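Local coordinates for protein coclaurine N-methyltransferase (Coptis japonica, PDB 6GKV) that transfers a methyl group from S-adenosyl-L-methionine to the ring nitrogen of coclaurine and related tetrahydroisoquinolines in alkaloid biosynthesis, at residues Ile217-Lys231 against Gly339-Lys351. Sequence-based numbering, arbitrary orientation.
Sequences ISKDGLLFLEHICHK and GEEWMASHVLFKK
H346 lies flat beside E226, ring and carboxylate only 2° apart, and its NE2 donates a 2.7 Å hydrogen bond to E226 OE1 on the anti lone pair. F224 steers its CZ edge over the face of that imidazole in a T-shaped stack, centroids 5.0 Å apart. With Y115 also bonded to E226 OE1 and R118 to H346 ND1, this buried polar pair is gripped from both ends; the E226 side chain lies about 6 Å (nearest atoms) from the bound S-adenosyl-L-homocysteine. A leucine in place of H346 would probably leave E226 OE1 with one fewer hydrogen-bond partner, R118 without its ring nitrogen and F224 without an imidazole face to lean on. The two strands pair as an antiparallel ladder, in which the bond from L223 N to F349 O (2.8 Å) is nearly straight. On the other face of the sheet S345 CB sits over the H227 ring, 3.7 Å from its centroid, a CH-pi contact. Further along, back on the face of E226 and H346, the edge of H230 meets the face of W342, and H230 NE2 bonds E341 OE1, which Y40 also bonds, at 2.8 Å; CG anti to the backbone N (chi1 -180°) carries the ring there. The far end is looser: K351, exposed, merely slides past I217, its CG 4.0 Å from I217 CB, and K350 reaches out to D269 of the second subunit. In the Rossmann-like methyltransferase sheet, 221-230 runs between parallel strand 191-197 and antiparallel 342-350, with 272-279 beyond, while helix 21-39 packs on H230 and W342.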
ATOM      1  N   ILE A 217       4.177 -22.642   7.604  1.00 57.16           N
ATOM      2  CA  ILE A 217       2.903 -22.299   8.239  1.00 52.86           C
ATOM      3  C   ILE A 217       1.972 -23.510   8.219  1.00 60.72           C
ATOM      4  O   ILE A 217       1.815 -24.148   7.182  1.00 61.50           O
ATOM      5  CB  ILE A 217       2.195 -21.114   7.538  1.00 48.89           C
ATOM      6  CG1 ILE A 217       3.028 -19.834   7.599  1.00 51.18           C
ATOM      7  CG2 ILE A 217       0.855 -20.824   8.190  1.00 55.45           C
ATOM      8  CD1 ILE A 217       2.347 -18.625   6.924  1.00 40.50           C
ATOM      9  N   SER A 218       1.370 -23.827   9.365  1.00 65.32           N
ATOM     10  CA  SER A 218       0.376 -24.890   9.443  1.00 79.10           C
ATOM     11  C   SER A 218      -0.871 -24.448   8.722  1.00 87.99           C
ATOM     12  O   SER A 218      -1.037 -23.260   8.435  1.00 89.13           O
ATOM     13  CB  SER A 218       0.030 -25.247  10.899  1.00 85.07           C
ATOM     14  OG  SER A 218       1.113 -25.847  11.584  1.00 89.65           O
ATOM     15  N   LYS A 219      -1.741 -25.404   8.417  1.00 84.47           N
ATOM     16  CA  LYS A 219      -3.081 -25.068   7.975  1.00 80.57           C
ATOM     17  C   LYS A 219      -3.708 -24.160   9.018  1.00 74.33           C
ATOM     18  O   LYS A 219      -3.614 -24.433  10.221  1.00 70.59           O
ATOM     19  CB  LYS A 219      -3.919 -26.330   7.757  1.00 85.53           C
ATOM     20  CG  LYS A 219      -4.732 -26.354   6.463  1.00 86.30           C
ATOM     21  CD  LYS A 219      -5.583 -27.620   6.412  1.00 87.37           C
ATOM     22  CE  LYS A 219      -6.817 -27.494   5.525  1.00 85.12           C
ATOM     23  NZ  LYS A 219      -7.564 -28.813   5.502  1.00 86.79           N
ATOM     24  N   ASP A 220      -4.305 -23.067   8.546  1.00 67.52           N
ATOM     25  CA  ASP A 220      -4.945 -22.087   9.416  1.00 71.99           C
ATOM     26  C   ASP A 220      -3.962 -21.463  10.401  1.00 66.80           C
ATOM     27  O   ASP A 220      -4.350 -20.985  11.466  1.00 65.71           O
ATOM     28  CB  ASP A 220      -6.109 -22.720  10.182  1.00 79.66           C
ATOM     29  CG  ASP A 220      -7.164 -23.303   9.264  1.00 83.86           C
ATOM     30  OD1 ASP A 220      -6.919 -23.418   8.037  1.00 83.45           O
ATOM     31  OD2 ASP A 220      -8.243 -23.647   9.784  1.00 84.40           O
ATOM     32  N   GLY A 221      -2.688 -21.497  10.046  1.00 65.03           N
ATOM     33  CA  GLY A 221      -1.670 -20.826  10.828  1.00 69.00           C
ATOM     34  C   GLY A 221      -1.516 -19.393  10.361  1.00 66.43           C
ATOM     35  O   GLY A 221      -1.936 -19.053   9.253  1.00 64.73           O
ATOM     36  N   LEU A 222      -0.916 -18.555  11.201  1.00 65.91           N
ATOM     37  CA  LEU A 222      -0.680 -17.156  10.854  1.00 52.92           C
ATOM     38  C   LEU A 222       0.793 -16.805  10.871  1.00 55.41           C
ATOM     39  O   LEU A 222       1.603 -17.471  11.518  1.00 58.31           O
ATOM     40  CB  LEU A 222      -1.437 -16.224  11.803  1.00 49.93           C
ATOM     41  CG  LEU A 222      -2.926 -16.551  11.912  1.00 54.16           C
ATOM     42  CD1 LEU A 222      -3.665 -15.574  12.795  1.00 50.13           C
ATOM     43  CD2 LEU A 222      -3.546 -16.608  10.523  1.00 63.89           C
ATOM     44  N   LEU A 223       1.121 -15.764  10.117  1.00 50.16           N
ATOM     45  CA  LEU A 223       2.427 -15.136  10.122  1.00 47.57           C
ATOM     46  C   LEU A 223       2.285 -13.699  10.628  1.00 52.97           C
ATOM     47  O   LEU A 223       1.574 -12.900  10.015  1.00 49.02           O
ATOM     48  CB  LEU A 223       3.039 -15.129   8.718  1.00 42.12           C
ATOM     49  CG  LEU A 223       4.297 -14.258   8.619  1.00 43.01           C
ATOM     50  CD1 LEU A 223       5.362 -14.799   9.549  1.00 42.75           C
ATOM     51  CD2 LEU A 223       4.834 -14.144   7.184  1.00 37.92           C
ATOM     52  N   PHE A 224       2.931 -13.369  11.745  1.00 50.59           N
ATOM     53  CA  PHE A 224       2.926 -11.983  12.213  1.00 40.85           C
ATOM     54  C   PHE A 224       4.299 -11.319  12.014  1.00 47.86           C
ATOM     55  O   PHE A 224       5.342 -11.848  12.438  1.00 42.43           O
ATOM     56  CB  PHE A 224       2.520 -11.892  13.675  1.00 34.49           C
ATOM     57  CG  PHE A 224       2.598 -10.487  14.221  1.00 45.38           C
ATOM     58  CD1 PHE A 224       1.622  -9.548  13.903  1.00 45.90           C
ATOM     59  CD2 PHE A 224       3.655 -10.096  15.022  1.00 43.56           C
ATOM     60  CE1 PHE A 224       1.697  -8.249  14.392  1.00 45.13           C
ATOM     61  CE2 PHE A 224       3.736  -8.795  15.509  1.00 44.63           C
ATOM     62  CZ  PHE A 224       2.754  -7.871  15.194  1.00 42.66           C
ATOM     63  N   LEU A 225       4.288 -10.151  11.378  1.00 49.86           N
ATOM     64  CA  LEU A 225       5.519  -9.435  11.038  1.00 46.82           C
ATOM     65  C   LEU A 225       5.597  -8.018  11.597  1.00 43.64           C
ATOM     66  O   LEU A 225       4.662  -7.252  11.468  1.00 43.28           O
ATOM     67  CB  LEU A 225       5.671  -9.362   9.523  1.00 49.24           C
ATOM     68  CG  LEU A 225       6.806  -8.475   9.018  1.00 49.52           C
ATOM     69  CD1 LEU A 225       8.106  -9.099   9.408  1.00 45.33           C
ATOM     70  CD2 LEU A 225       6.721  -8.309   7.506  1.00 54.81           C
ATOM     71  N   GLU A 226       6.732  -7.673  12.194  1.00 44.49           N
ATOM     72  CA  GLU A 226       7.041  -6.284  12.508  1.00 43.08           C
ATOM     73  C   GLU A 226       8.303  -5.846  11.756  1.00 50.03           C
ATOM     74  O   GLU A 226       9.327  -6.549  11.764  1.00 44.19           O
ATOM     75  CB  GLU A 226       7.233  -6.072  14.013  1.00 37.54           C
ATOM     76  CG  GLU A 226       7.507  -4.600  14.391  1.00 42.64           C
ATOM     77  CD  GLU A 226       7.849  -4.402  15.873  1.00 49.33           C
ATOM     78  OE1 GLU A 226       6.924  -4.374  16.708  1.00 54.44           O
ATOM     79  OE2 GLU A 226       9.041  -4.275  16.212  1.00 45.33           O
ATOM     80  N   HIS A 227       8.218  -4.693  11.093  1.00 35.67           N
ATOM     81  CA  HIS A 227       9.387  -4.089  10.488  1.00 33.34           C
ATOM     82  C   HIS A 227       9.318  -2.599  10.668  1.00 37.61           C
ATOM     83  O   HIS A 227       8.245  -2.021  10.606  1.00 36.86           O
ATOM     84  CB  HIS A 227       9.493  -4.417   9.009  1.00 27.53           C
ATOM     85  CG  HIS A 227       8.332  -3.941   8.200  1.00 39.80           C
ATOM     86  ND1 HIS A 227       8.351  -2.751   7.505  1.00 40.36           N
ATOM     87  CD2 HIS A 227       7.124  -4.502   7.955  1.00 39.22           C
ATOM     88  CE1 HIS A 227       7.206  -2.601   6.863  1.00 39.41           C
ATOM     89  NE2 HIS A 227       6.443  -3.648   7.117  1.00 40.77           N
ATOM     90  N   ILE A 228      10.456  -1.969  10.898  1.00 30.20           N
ATOM     91  CA  ILE A 228      10.454  -0.531  10.937  1.00 34.08           C
ATOM     92  C   ILE A 228      10.271  -0.090   9.484  1.00 36.92           C
ATOM     93  O   ILE A 228      10.509  -0.882   8.573  1.00 38.72           O
ATOM     94  CB  ILE A 228      11.743   0.020  11.582  1.00 36.57           C
ATOM     95  CG1 ILE A 228      12.977  -0.600  10.929  1.00 27.08           C
ATOM     96  CG2 ILE A 228      11.743  -0.323  13.059  1.00 39.12           C
ATOM     97  CD1 ILE A 228      13.448   0.110   9.697  1.00 29.76           C
ATOM     98  N   CYS A 229       9.835   1.148   9.258  1.00 40.36           N
ATOM     99  CA  CYS A 229       9.592   1.613   7.893  1.00 32.59           C
ATOM    100  C   CYS A 229       9.648   3.123   7.800  1.00 34.25           C
ATOM    101  O   CYS A 229       9.743   3.810   8.830  1.00 32.17           O
ATOM    102  CB  CYS A 229       8.231   1.133   7.415  1.00 37.55           C
ATOM    103  SG  CYS A 229       6.911   1.909   8.349  1.00 41.60           S
ATOM    104  N   HIS A 230       9.624   3.643   6.572  1.00 28.48           N
ATOM    105  CA  HIS A 230       9.141   4.997   6.381  1.00 42.39           C
ATOM    106  C   HIS A 230       7.724   4.912   5.819  1.00 41.19           C
ATOM    107  O   HIS A 230       7.415   4.023   5.024  1.00 42.78           O
ATOM    108  CB  HIS A 230      10.026   5.821   5.453  1.00 34.54           C
ATOM    109  CG  HIS A 230       9.513   7.219   5.270  1.00 37.40           C
ATOM    110  ND1 HIS A 230       8.658   7.568   4.250  1.00 34.84           N
ATOM    111  CD2 HIS A 230       9.678   8.334   6.031  1.00 32.06           C
ATOM    112  CE1 HIS A 230       8.352   8.855   4.363  1.00 39.55           C
ATOM    113  NE2 HIS A 230       8.957   9.338   5.432  1.00 44.14           N
ATOM    114  N   LYS A 231       6.861   5.830   6.215  1.00 48.50           N
ATOM    115  CA  LYS A 231       5.439   5.678   5.893  1.00 42.42           C
ATOM    116  C   LYS A 231       5.164   5.637   4.386  1.00 44.98           C
ATOM    117  O   LYS A 231       4.213   5.009   3.947  1.00 39.46           O
ATOM    118  CB  LYS A 231       4.623   6.793   6.537  1.00 37.92           C
ATOM    119  CG  LYS A 231       4.760   8.182   5.902  1.00 36.69           C
ATOM    120  CD  LYS A 231       3.705   9.113   6.524  1.00 35.54           C
ATOM    121  CE  LYS A 231       4.012  10.584   6.311  1.00 36.81           C
ATOM    122  NZ  LYS A 231       3.261  11.431   7.283  1.00 39.51           N
ATOM    123  N   GLY A 339       7.335  11.713  14.979  1.00 53.17           N
ATOM    124  CA  GLY A 339       7.189  10.268  14.787  1.00 41.21           C
ATOM    125  C   GLY A 339       6.310   9.822  13.619  1.00 43.93           C
ATOM    126  O   GLY A 339       5.929   8.644  13.527  1.00 35.99           O
ATOM    127  N   GLU A 340       6.016  10.759  12.717  1.00 37.25           N
ATOM    128  CA  GLU A 340       5.110  10.539  11.602  1.00 39.37           C
ATOM    129  C   GLU A 340       5.860  10.463  10.283  1.00 39.05           C
ATOM    130  O   GLU A 340       5.309  10.761   9.233  1.00 47.18           O
ATOM    131  CB  GLU A 340       4.050  11.659  11.568  1.00 38.63           C
ATOM    132  CG  GLU A 340       3.027  11.515  12.690  1.00 37.41           C
ATOM    133  CD  GLU A 340       2.166  10.250  12.504  1.00 41.61           C
ATOM    134  OE1 GLU A 340       1.770   9.970  11.346  1.00 42.40           O
ATOM    135  OE2 GLU A 340       1.894   9.524  13.496  1.00 42.49           O
ATOM    136  N   GLU A 341       7.131  10.081  10.352  1.00 34.07           N
ATOM    137  CA  GLU A 341       7.929   9.831   9.157  1.00 28.52           C
ATOM    138  C   GLU A 341       8.434   8.378   9.149  1.00 37.46           C
ATOM    139  O   GLU A 341       7.948   7.540   8.394  1.00 36.19           O
ATOM    140  CB  GLU A 341       9.103  10.806   9.077  1.00 40.55           C
ATOM    141  CG  GLU A 341       8.692  12.267   8.926  1.00 44.72           C
ATOM    142  CD  GLU A 341       8.030  12.567   7.591  1.00 41.13           C
ATOM    143  OE1 GLU A 341       8.085  11.722   6.688  1.00 45.88           O
ATOM    144  OE2 GLU A 341       7.465  13.664   7.428  1.00 54.62           O
ATOM    145  N   TRP A 342       9.441   8.108   9.973  1.00 46.01           N
ATOM    146  CA  TRP A 342       9.962   6.760  10.143  1.00 38.84           C
ATOM    147  C   TRP A 342       9.234   6.145  11.322  1.00 41.77           C
ATOM    148  O   TRP A 342       9.017   6.813  12.343  1.00 40.35           O
ATOM    149  CB  TRP A 342      11.481   6.781  10.358  1.00 33.22           C
ATOM    150  CG  TRP A 342      12.253   7.133   9.105  1.00 24.63           C
ATOM    151  CD1 TRP A 342      12.552   6.293   8.076  1.00 31.81           C
ATOM    152  CD2 TRP A 342      12.800   8.417   8.751  1.00 31.94           C
ATOM    153  NE1 TRP A 342      13.260   6.968   7.106  1.00 36.63           N
ATOM    154  CE2 TRP A 342      13.427   8.251   7.494  1.00 32.03           C
ATOM    155  CE3 TRP A 342      12.855   9.654   9.394  1.00 38.17           C
ATOM    156  CZ2 TRP A 342      14.089   9.318   6.862  1.00 35.31           C
ATOM    157  CZ3 TRP A 342      13.524  10.704   8.754  1.00 31.24           C
ATOM    158  CH2 TRP A 342      14.124  10.527   7.502  1.00 31.12           C
ATOM    159  N   MET A 343       8.841   4.882  11.177  1.00 39.27           N
ATOM    160  CA  MET A 343       7.962   4.258  12.148  1.00 38.63           C
ATOM    161  C   MET A 343       7.955   2.739  12.032  1.00 42.27           C
ATOM    162  O   MET A 343       8.777   2.151  11.321  1.00 39.68           O
ATOM    163  CB  MET A 343       6.534   4.799  11.982  1.00 37.88           C
ATOM    164  CG  MET A 343       6.031   4.778  10.523  1.00 39.47           C
ATOM    165  SD  MET A 343       4.373   5.495  10.302  1.00 50.11           S
ATOM    166  CE  MET A 343       4.735   7.237  10.155  1.00 24.55           C
ATOM    167  N   ALA A 344       7.001   2.126  12.726  1.00 39.94           N
ATOM    168  CA  ALA A 344       6.860   0.680  12.769  1.00 37.44           C
ATOM    169  C   ALA A 344       5.559   0.188  12.134  1.00 38.32           C
ATOM    170  O   ALA A 344       4.477   0.738  12.354  1.00 37.81           O
ATOM    171  CB  ALA A 344       6.955   0.192  14.202  1.00 31.25           C
ATOM    172  N   SER A 345       5.690  -0.869  11.341  1.00 44.27           N
ATOM    173  CA  SER A 345       4.573  -1.510  10.647  1.00 33.79           C
ATOM    174  C   SER A 345       4.339  -2.931  11.124  1.00 32.78           C
ATOM    175  O   SER A 345       5.282  -3.737  11.201  1.00 40.71           O
ATOM    176  CB  SER A 345       4.841  -1.512   9.142  1.00 27.62           C
ATOM    177  OG  SER A 345       3.866  -2.256   8.429  1.00 31.26           O
ATOM    178  N   HIS A 346       3.084  -3.246  11.434  1.00 37.64           N
ATOM    179  CA  HIS A 346       2.669  -4.619  11.751  1.00 40.04           C
ATOM    180  C   HIS A 346       1.761  -5.230  10.676  1.00 42.37           C
ATOM    181  O   HIS A 346       0.689  -4.690  10.357  1.00 46.11           O
ATOM    182  CB  HIS A 346       1.946  -4.672  13.098  1.00 41.73           C
ATOM    183  CG  HIS A 346       2.840  -4.416  14.277  1.00 42.90           C
ATOM    184  ND1 HIS A 346       2.360  -4.281  15.560  1.00 42.74           N
ATOM    185  CD2 HIS A 346       4.181  -4.280  14.359  1.00 43.40           C
ATOM    186  CE1 HIS A 346       3.367  -4.065  16.388  1.00 36.99           C
ATOM    187  NE2 HIS A 346       4.484  -4.073  15.687  1.00 46.11           N
ATOM    188  N   VAL A 347       2.177  -6.378  10.149  1.00 36.52           N
ATOM    189  CA  VAL A 347       1.390  -7.091   9.162  1.00 34.07           C
ATOM    190  C   VAL A 347       1.023  -8.501   9.622  1.00 48.44           C
ATOM    191  O   VAL A 347       1.891  -9.276  10.054  1.00 40.20           O
ATOM    192  CB  VAL A 347       2.122  -7.193   7.819  1.00 38.80           C
ATOM    193  CG1 VAL A 347       1.153  -7.653   6.747  1.00 41.80           C
ATOM    194  CG2 VAL A 347       2.740  -5.845   7.436  1.00 36.25           C
ATOM    195  N   LEU A 348      -0.269  -8.839   9.516  1.00 45.85           N
ATOM    196  CA  LEU A 348      -0.713 -10.195   9.821  1.00 46.19           C
ATOM    197  C   LEU A 348      -1.042 -10.915   8.515  1.00 41.82           C
ATOM    198  O   LEU A 348      -1.819 -10.417   7.702  1.00 48.43           O
ATOM    199  CB  LEU A 348      -1.916 -10.186  10.777  1.00 42.02           C
ATOM    200  CG  LEU A 348      -2.407 -11.552  11.289  1.00 49.97           C
ATOM    201  CD1 LEU A 348      -1.334 -12.279  12.091  1.00 54.81           C
ATOM    202  CD2 LEU A 348      -3.699 -11.430  12.104  1.00 42.28           C
ATOM    203  N   PHE A 349      -0.408 -12.058   8.298  1.00 39.87           N
ATOM    204  CA  PHE A 349      -0.605 -12.855   7.085  1.00 50.37           C
ATOM    205  C   PHE A 349      -1.240 -14.206   7.409  1.00 54.92           C
ATOM    206  O   PHE A 349      -0.927 -14.800   8.442  1.00 55.24           O
ATOM    207  CB  PHE A 349       0.716 -13.158   6.369  1.00 48.66           C
ATOM    208  CG  PHE A 349       1.486 -11.956   5.894  1.00 49.47           C
ATOM    209  CD1 PHE A 349       1.229 -11.396   4.653  1.00 45.25           C
ATOM    210  CD2 PHE A 349       2.546 -11.447   6.659  1.00 47.50           C
ATOM    211  CE1 PHE A 349       1.978 -10.314   4.192  1.00 49.08           C
ATOM    212  CE2 PHE A 349       3.319 -10.373   6.209  1.00 41.80           C
ATOM    213  CZ  PHE A 349       3.041  -9.807   4.971  1.00 47.44           C
ATOM    214  N   LYS A 350      -2.074 -14.711   6.499  1.00 53.98           N
ATOM    215  CA  LYS A 350      -2.464 -16.131   6.490  1.00 56.97           C
ATOM    216  C   LYS A 350      -1.857 -16.824   5.259  1.00 64.39           C
ATOM    217  O   LYS A 350      -1.341 -16.151   4.364  1.00 63.31           O
ATOM    218  CB  LYS A 350      -3.983 -16.283   6.484  1.00 57.61           C
ATOM    219  CG  LYS A 350      -4.586 -16.029   5.121  1.00 61.46           C
ATOM    220  CD  LYS A 350      -6.108 -16.103   5.150  1.00 64.64           C
ATOM    221  CE  LYS A 350      -6.696 -15.622   3.831  1.00 59.98           C
ATOM    222  NZ  LYS A 350      -8.149 -15.313   3.978  1.00 70.97           N
ATOM    223  N   LYS A 351      -1.943 -18.155   5.201  1.00 61.29           N
ATOM    224  CA  LYS A 351      -1.226 -18.915   4.178  1.00 54.64           C
ATOM    225  C   LYS A 351      -1.795 -18.733   2.774  1.00 47.82           C
ATOM    226  O   LYS A 351      -2.942 -19.093   2.520  1.00 57.32           O
ATOM    227  CB  LYS A 351      -1.222 -20.398   4.538  1.00 55.91           C
ATOM    228  CG  LYS A 351       0.053 -21.101   4.172  1.00 56.41           C
ATOM    229  CD  LYS A 351      -0.067 -22.597   4.410  1.00 63.31           C
ATOM    230  CE  LYS A 351       0.917 -23.321   3.519  1.00 65.99           C
ATOM    231  NZ  LYS A 351       1.197 -22.495   2.301  1.00 64.97           N
TER